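Local coordinates for putative peptide ABC-transport system periplasmic peptide-binding protein (Campylobacter jejuni, PDB 4OEV), which binds nickel(II) together with an oxalate ion outside the cytoplasm and probably delivers the metal to an ABC-type importer, at residues Leu37-Glu42 and Lys47-Lys52; Leu61-Phe66 and Pro127-Ala132; Phe372-Ser375 and Ser379-Ile382. All blocks are in the same frame, centred on the assembly; numbering follows the deposited sequence.

Contact 1: residues Leu37-Glu42 and Lys47-Lys52; sequences LTRFDE and KPDLAK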
# COMPACT_ATOMS: atom_id res chain seq x y z
N LEU A 37 12.15 5.56 -13.88
CA LEU A 37 12.04 6.36 -15.09
C LEU A 37 11.13 7.55 -14.88
O LEU A 37 11.33 8.60 -15.51
CB LEU A 37 11.51 5.52 -16.25
CG LEU A 37 12.39 4.33 -16.60
CD1 LEU A 37 11.84 3.58 -17.84
CD2 LEU A 37 13.84 4.84 -16.83
N THR A 38 10.11 7.37 -14.04
CA THR A 38 9.19 8.45 -13.75
C THR A 38 9.12 8.69 -12.24
O THR A 38 9.59 7.89 -11.43
CB THR A 38 7.79 8.15 -14.29
OG1 THR A 38 7.26 6.98 -13.67
CG2 THR A 38 7.81 7.89 -15.81
N ARG A 39 8.50 9.81 -11.87
CA ARG A 39 8.33 10.16 -10.45
C ARG A 39 7.07 11.01 -10.31
O ARG A 39 6.45 11.33 -11.33
CB ARG A 39 9.56 10.91 -9.93
CG ARG A 39 9.67 12.32 -10.52
CD ARG A 39 10.94 13.02 -10.12
NE ARG A 39 11.12 14.16 -11.01
CZ ARG A 39 10.62 15.39 -10.79
NH1 ARG A 39 10.85 16.34 -11.69
NH2 ARG A 39 9.93 15.67 -9.68
N PHE A 40 6.66 11.34 -9.08
CA PHE A 40 5.48 12.16 -8.86
C PHE A 40 5.82 13.36 -7.98
O PHE A 40 6.58 13.19 -7.02
CB PHE A 40 4.35 11.34 -8.22
CG PHE A 40 4.11 10.05 -8.92
CD1 PHE A 40 3.30 10.01 -10.04
CD2 PHE A 40 4.71 8.87 -8.48
CE1 PHE A 40 3.09 8.81 -10.74
CE2 PHE A 40 4.50 7.68 -9.16
CZ PHE A 40 3.69 7.65 -10.30
N ASP A 41 5.22 14.52 -8.25
CA ASP A 41 5.50 15.73 -7.46
C ASP A 41 4.46 15.91 -6.36
O ASP A 41 3.71 14.97 -6.08
CB ASP A 41 5.60 16.98 -8.36
CG ASP A 41 4.29 17.35 -9.07
OD1 ASP A 41 3.21 16.81 -8.71
OD2 ASP A 41 4.34 18.17 -10.02
N GLU A 42 4.42 17.09 -5.73
CA GLU A 42 3.55 17.26 -4.56
C GLU A 42 2.08 17.17 -4.92
O GLU A 42 1.23 16.98 -4.05
CB GLU A 42 3.81 18.59 -3.87
CG GLU A 42 3.74 19.74 -4.84
CD GLU A 42 5.12 20.25 -5.18
OE1 GLU A 42 5.92 19.44 -5.66
OE2 GLU A 42 5.40 21.45 -4.97
N LYS A 47 6.05 13.00 -13.54
CA LYS A 47 7.15 13.84 -14.04
C LYS A 47 8.30 12.96 -14.46
O LYS A 47 8.47 11.87 -13.92
CB LYS A 47 7.66 14.82 -12.98
CG LYS A 47 6.67 15.87 -12.53
CD LYS A 47 6.29 16.83 -13.63
CE LYS A 47 5.43 17.97 -13.07
NZ LYS A 47 4.94 18.89 -14.12
N PRO A 48 9.13 13.46 -15.39
CA PRO A 48 10.32 12.70 -15.80
C PRO A 48 11.28 12.49 -14.64
O PRO A 48 11.41 13.38 -13.77
CB PRO A 48 10.96 13.58 -16.88
CG PRO A 48 9.88 14.50 -17.32
CD PRO A 48 8.93 14.68 -16.18
N ASP A 49 11.93 11.34 -14.61
CA ASP A 49 12.97 11.14 -13.61
C ASP A 49 14.20 10.59 -14.31
O ASP A 49 14.95 11.35 -14.88
CB ASP A 49 12.52 10.21 -12.46
CG ASP A 49 13.50 10.26 -11.29
OD1 ASP A 49 14.61 10.84 -11.54
OD2 ASP A 49 13.22 9.74 -10.19
N LEU A 50 14.42 9.28 -14.32
CA LEU A 50 15.57 8.77 -15.07
C LEU A 50 15.31 8.91 -16.55
O LEU A 50 16.26 9.03 -17.36
CB LEU A 50 15.88 7.32 -14.73
CG LEU A 50 16.52 7.05 -13.37
CD1 LEU A 50 16.67 5.53 -13.16
CD2 LEU A 50 17.86 7.78 -13.21
N ALA A 51 14.04 8.93 -16.93
CA ALA A 51 13.70 9.14 -18.34
C ALA A 51 13.39 10.62 -18.60
O ALA A 51 12.64 11.22 -17.83
CB ALA A 51 12.52 8.27 -18.75
N LYS A 52 14.00 11.21 -19.64
CA LYS A 52 13.75 12.61 -20.01
C LYS A 52 12.37 12.85 -20.65
O LYS A 52 11.72 13.87 -20.40
CB LYS A 52 14.83 13.13 -21.03
CG LYS A 52 16.28 13.15 -20.54
CD LYS A 52 17.30 13.68 -21.60
CE LYS A 52 18.63 14.14 -20.92
NZ LYS A 52 19.62 14.91 -21.75
O HOH W 1 11.82 7.45 -9.29
O HOH W 2 12.89 16.12 -13.73

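Contact 2: residues Leu61-Phe66 and Pro127-Ala132; sequences LVYDIF and PAFLDA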
# COMPACT_ATOMS: atom_id res chain seq x y z
N LEU A 61 0.04 0.55 -27.66
CA LEU A 61 0.84 -0.67 -27.56
C LEU A 61 2.35 -0.43 -27.52
O LEU A 61 3.10 -1.33 -27.09
CB LEU A 61 0.53 -1.64 -28.73
CG LEU A 61 -0.86 -2.25 -28.78
CD1 LEU A 61 -0.95 -3.35 -29.83
CD2 LEU A 61 -1.23 -2.77 -27.41
N VAL A 62 2.80 0.74 -27.95
CA VAL A 62 4.24 1.00 -28.11
C VAL A 62 4.74 2.24 -27.37
O VAL A 62 4.21 3.35 -27.55
CB VAL A 62 4.61 1.12 -29.59
CG1 VAL A 62 6.04 1.59 -29.75
CG2 VAL A 62 4.43 -0.22 -30.29
N TYR A 63 5.79 2.04 -26.57
CA TYR A 63 6.37 3.11 -25.73
C TYR A 63 7.77 3.40 -26.16
O TYR A 63 8.65 2.55 -26.01
CB TYR A 63 6.41 2.71 -24.24
CG TYR A 63 5.07 2.72 -23.55
CD1 TYR A 63 4.81 3.61 -22.51
CD2 TYR A 63 4.05 1.87 -23.95
CE1 TYR A 63 3.58 3.63 -21.87
CE2 TYR A 63 2.83 1.89 -23.34
CZ TYR A 63 2.59 2.77 -22.29
OH TYR A 63 1.35 2.79 -21.72
N ASP A 64 8.00 4.62 -26.64
CA ASP A 64 9.35 5.06 -26.94
C ASP A 64 9.83 5.91 -25.79
O ASP A 64 9.24 6.96 -25.52
CB ASP A 64 9.41 5.86 -28.25
CG ASP A 64 9.34 4.98 -29.49
OD1 ASP A 64 10.36 4.34 -29.82
OD2 ASP A 64 8.27 4.96 -30.13
N ILE A 65 10.84 5.44 -25.07
CA ILE A 65 11.31 6.17 -23.88
C ILE A 65 12.74 6.69 -24.06
O ILE A 65 13.63 5.92 -24.43
CB ILE A 65 11.24 5.31 -22.63
CG1 ILE A 65 9.81 4.79 -22.46
CG2 ILE A 65 11.68 6.11 -21.41
CD1 ILE A 65 9.57 4.16 -21.13
N PHE A 66 12.94 7.98 -23.78
CA PHE A 66 14.24 8.67 -23.94
C PHE A 66 14.86 9.03 -22.57
O PHE A 66 14.23 9.70 -21.73
CB PHE A 66 14.04 9.91 -24.82
CG PHE A 66 13.41 9.58 -26.15
CD1 PHE A 66 14.19 9.13 -27.21
CD2 PHE A 66 12.05 9.69 -26.33
CE1 PHE A 66 13.60 8.79 -28.43
CE2 PHE A 66 11.45 9.37 -27.51
CZ PHE A 66 12.22 8.92 -28.58
N PRO A 127 -2.36 1.22 -19.65
CA PRO A 127 -2.16 2.65 -19.40
C PRO A 127 -1.42 2.90 -18.08
O PRO A 127 -0.69 3.89 -17.98
CB PRO A 127 -3.59 3.20 -19.29
CG PRO A 127 -4.49 2.16 -19.84
CD PRO A 127 -3.79 0.86 -19.76
N ALA A 128 -1.56 1.99 -17.12
CA ALA A 128 -0.89 2.15 -15.83
C ALA A 128 0.64 2.06 -15.95
O ALA A 128 1.35 2.26 -14.97
CB ALA A 128 -1.40 1.14 -14.84
N PHE A 129 1.15 1.77 -17.15
CA PHE A 129 2.56 1.47 -17.31
C PHE A 129 3.51 2.60 -16.86
O PHE A 129 4.58 2.33 -16.31
CB PHE A 129 2.87 1.16 -18.81
CG PHE A 129 4.21 0.53 -19.04
CD1 PHE A 129 4.69 -0.44 -18.17
CD2 PHE A 129 4.96 0.83 -20.22
CE1 PHE A 129 5.92 -1.04 -18.38
CE2 PHE A 129 6.18 0.22 -20.44
CZ PHE A 129 6.68 -0.72 -19.54
N LEU A 130 3.16 3.85 -17.16
CA LEU A 130 4.04 4.97 -16.79
C LEU A 130 4.09 5.10 -15.27
O LEU A 130 5.15 5.36 -14.71
CB LEU A 130 3.54 6.27 -17.42
CG LEU A 130 3.84 6.33 -18.92
CD1 LEU A 130 3.16 7.54 -19.54
CD2 LEU A 130 5.35 6.38 -19.15
N ASP A 131 2.95 4.89 -14.60
CA ASP A 131 2.95 4.89 -13.14
C ASP A 131 3.83 3.75 -12.68
O ASP A 131 4.60 3.91 -11.74
CB ASP A 131 1.53 4.72 -12.53
CG ASP A 131 0.78 6.02 -12.45
OD1 ASP A 131 1.25 7.01 -13.10
OD2 ASP A 131 -0.21 6.08 -11.69
N ALA A 132 3.72 2.61 -13.36
CA ALA A 132 4.48 1.40 -12.99
C ALA A 132 5.97 1.62 -13.13
O ALA A 132 6.76 1.01 -12.39
CB ALA A 132 4.03 0.21 -13.85
O HOH W 3 0.98 4.43 -19.71

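Contact 3: residues Phe372-Ser375 and Ser379-Ile382; sequences FDYS and SFLI. With OXL (oxalate ion), chain D.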
# COMPACT_ATOMS: atom_id res chain seq x y z
N PHE A 372 1.81 -13.73 12.61
CA PHE A 372 0.83 -14.74 12.21
C PHE A 372 0.48 -14.52 10.75
O PHE A 372 0.72 -13.44 10.19
CB PHE A 372 -0.45 -14.72 13.11
CG PHE A 372 -1.21 -13.42 13.07
CD1 PHE A 372 -0.82 -12.34 13.86
CD2 PHE A 372 -2.31 -13.26 12.24
CE1 PHE A 372 -1.51 -11.12 13.82
CE2 PHE A 372 -3.01 -12.04 12.19
CZ PHE A 372 -2.61 -10.97 12.98
N ASP A 373 -0.09 -15.54 10.14
CA ASP A 373 -0.43 -15.52 8.71
C ASP A 373 -1.81 -14.92 8.53
O ASP A 373 -2.82 -15.52 8.93
CB ASP A 373 -0.35 -16.96 8.15
CG ASP A 373 -0.55 -17.02 6.66
OD1 ASP A 373 -1.16 -16.14 6.08
OD2 ASP A 373 -0.14 -18.00 6.05
N TYR A 374 -1.86 -13.75 7.92
CA TYR A 374 -3.09 -13.00 7.79
C TYR A 374 -4.14 -13.70 6.91
O TYR A 374 -5.31 -13.33 6.96
CB TYR A 374 -2.84 -11.61 7.22
CG TYR A 374 -1.81 -10.76 7.98
CD1 TYR A 374 -1.12 -9.73 7.32
CD2 TYR A 374 -1.51 -11.00 9.31
CE1 TYR A 374 -0.16 -8.97 7.98
CE2 TYR A 374 -0.56 -10.27 9.98
CZ TYR A 374 0.11 -9.23 9.31
OH TYR A 374 1.07 -8.47 10.00
N SER A 375 -3.71 -14.64 6.07
CA SER A 375 -4.61 -15.31 5.15
C SER A 375 -5.17 -16.58 5.80
O SER A 375 -5.91 -17.32 5.14
CB SER A 375 -3.90 -15.68 3.81
OG SER A 375 -3.01 -16.76 4.02
N SER A 379 -11.12 -13.63 10.08
CA SER A 379 -11.24 -12.28 9.58
C SER A 379 -10.10 -11.44 10.16
O SER A 379 -9.45 -11.84 11.16
CB SER A 379 -12.61 -11.68 9.92
OG SER A 379 -12.80 -11.50 11.32
N PHE A 380 -9.83 -10.32 9.52
CA PHE A 380 -8.60 -9.58 9.77
C PHE A 380 -8.86 -8.09 9.55
O PHE A 380 -9.48 -7.73 8.55
CB PHE A 380 -7.47 -10.09 8.82
CG PHE A 380 -6.14 -9.41 9.00
CD1 PHE A 380 -5.34 -9.70 10.09
CD2 PHE A 380 -5.70 -8.48 8.06
CE1 PHE A 380 -4.10 -9.07 10.25
CE2 PHE A 380 -4.45 -7.84 8.21
CZ PHE A 380 -3.67 -8.12 9.31
N LEU A 381 -8.40 -7.23 10.48
CA LEU A 381 -8.58 -5.79 10.36
C LEU A 381 -7.48 -5.32 9.39
O LEU A 381 -6.38 -5.03 9.83
CB LEU A 381 -8.44 -5.10 11.73
CG LEU A 381 -9.31 -3.83 11.88
CD1 LEU A 381 -9.03 -2.83 10.79
CD2 LEU A 381 -10.78 -4.19 11.81
N ILE A 382 -7.83 -5.26 8.11
CA ILE A 382 -6.89 -5.11 6.96
C ILE A 382 -6.85 -3.67 6.47
O ILE A 382 -7.68 -2.85 6.87
CB ILE A 382 -7.37 -6.05 5.81
CG1 ILE A 382 -6.23 -6.34 4.78
CG2 ILE A 382 -8.55 -5.34 5.04
CD1 ILE A 382 -6.57 -7.54 3.89
C1 OXL D . -2.49 -4.49 5.97
C2 OXL D . -1.93 -5.23 4.76
O1 OXL D . -3.61 -4.79 6.56
O2 OXL D . -2.23 -6.43 4.66
O3 OXL D . -1.77 -3.58 6.42
O4 OXL D . -1.06 -4.70 3.97

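Contact 1: residues Leu37-Glu42 and Lys47-Lys52
With chi1 at 70°, Arg39 tucks CG between its own backbone N and carbonyl carbon, and the chain then runs extended from CG to NE. This lays the side chain across Lys47 and Pro48. Arg39 NE donates to Pro48 O at 2.9 Å, with the acceptor tilted out of the guanidinium plane. Lys47 CB sits over the centre of one guanidinium face, 3.7 Å from Arg39 CZ. NH1 reaches a water that also donates to Pro48 O. Asp49 crosses Arg39 at about a right angle, and the carboxylate and guanidinium planes are nearly perpendicular. Asp49 OD1 is hydrogen-bonded to Tyr183 OH, and a second water donates to both Asp49 OD2 and Thr38 O.

The backbone is an antiparallel beta hairpin of strands 38-40 and 46-48. Arg39 and Lys47 form its hydrogen-bonded pair: Arg39 N to Lys47 O is 2.9 Å and Lys47 N to Arg39 O is 2.8 Å. Thr38 and Pro48 make the non-hydrogen-bonded pair. Beyond it the chain bends, and Leu37 O accepts from two amides. Asp49 N comes from above the carbonyl plane at 2.9 Å. Ala51 N lies in that plane, on a lone pair, at 3.1 Å. Leu37 CD2 packs on Leu50 CB. Asp41 OD1 accepts from Asn43 N and Ser45 N in the turn; Asp41 OD2 lies 4.2 Å from Lys47 NZ.

Arg39 is thus held by a peptide oxygen and a water, and Asp41 OD1 by two amides of the turn. The opposite charges of Asp41 and Lys47 are probably near enough to attract without a direct salt bridge.

Contact 2: residues Leu61-Phe66 and Pro127-Ala132
Tyr63 and Phe129 form a T-shaped (edge-to-face) pair. The edge of Phe129 points at the face of Tyr63, with the planes at 89° and the centroids 4.9 Å apart. Phe129 CD2 stands over the centre of the tyrosine ring and comes within 3.5 Å of Tyr63 CE1. Phe129 CB lies near the phenol end, 3.7 Å from Tyr63 OH. Phe129 has CG anti to its backbone N (chi1 -166°), which carries the ring back over the tyrosine toward Tyr63 CG. The two side chains therefore run antiparallel.

Leu130 is the third partner. It meets the rim of the tyrosine, near the ring plane, with Leu130 CG 4.0 Å from Tyr63 CE1. One ring is therefore met over a face by Phe129 and at an edge by Leu130.

The phenol oxygen is linked to the other segment through water. A water in the ring plane lies 2.6 Å from Tyr63 OH. It links the phenol to Pro127 O, to which it donates, and weakly to Leu130 N.

The contact packs helix 129-132 against strand 62-67 of an antiparallel four-stranded sheet. Tyr63 also touches Ile56 on strand 51-56, and Phe129 rests on Ile120 of strand 117-122. These two strands flank 62-67 in the sheet. Leu130 extends the packing to Trp54 on strand 51-56 and to Leu46 on strand 46-48.

Contact 3: residues Phe372-Ser375 and Ser379-Ile382
Phe380 meets Tyr374 and Phe372 in an aromatic cluster at the edge of the oxalate pocket. Phe380 lies on strand 379-384; its two partners come from the loop before that strand. The phenylalanine has CG anti to its backbone N, with chi1 at -179°, and this sends the ring from CB toward the loop. Along one side of the ring, CD1 comes 3.9 Å from Phe372 CE2. The next atom, CE1, is shared by both partners: it is 3.4 Å from Tyr374 CD2 and 3.6 Å from Phe372 CZ. At the tip, CZ lies over the centre of the tyrosine ring, 3.5 Å from Tyr374 CG. On the other side, the ring edge faces the oxalate, with Phe380 CE2 3.6 Å from oxalate O1.

The Tyr374 and Phe380 rings form an offset stack, with planes 21° apart. Tyr374 CB adds a CH-pi contact over the middle of the Phe380 ring. Phe372 instead meets Phe380 rim to rim. Tyr374 OH is hydrogen-bonded to Gly370 N, which holds the far end of the tyrosine. In the loop, Asp373 OD1 accepts from Ser375 N in an Asx turn and from Ser375 OG as well.

Phe380 and Ile382 both belong to the oxalate pocket. Arg344 NH2 hydrogen-bonds to the oxalate and also to Leu381 O, joining the anion to this strand. Two residues beyond Phe380, Ile382 CA lies 3.3 Å from oxalate O1.

Contacts 1 and 2 are neighbours, with centres 12 Å apart. Thr38 OG1 probably hydrogen-bonds to Leu130 O at 2.9 Å, tying the hairpin to helix 129-132. Ala51 CB also packs on Ile65 CG2 at 3.5 Å, where strands 51-56 and 62-67 lie side by side in one sheet. Contact 3 is on the opposite side of the chain's centre. Its centre is about 35 Å from each of the others, and its nearest atoms are about 22 Å from contact 1 and about 21 Å from contact 2. It alone borders the oxalate; the Tyr374 side chain is about 6 Å from the nickel ion, which is bound by His26, His480 and His481.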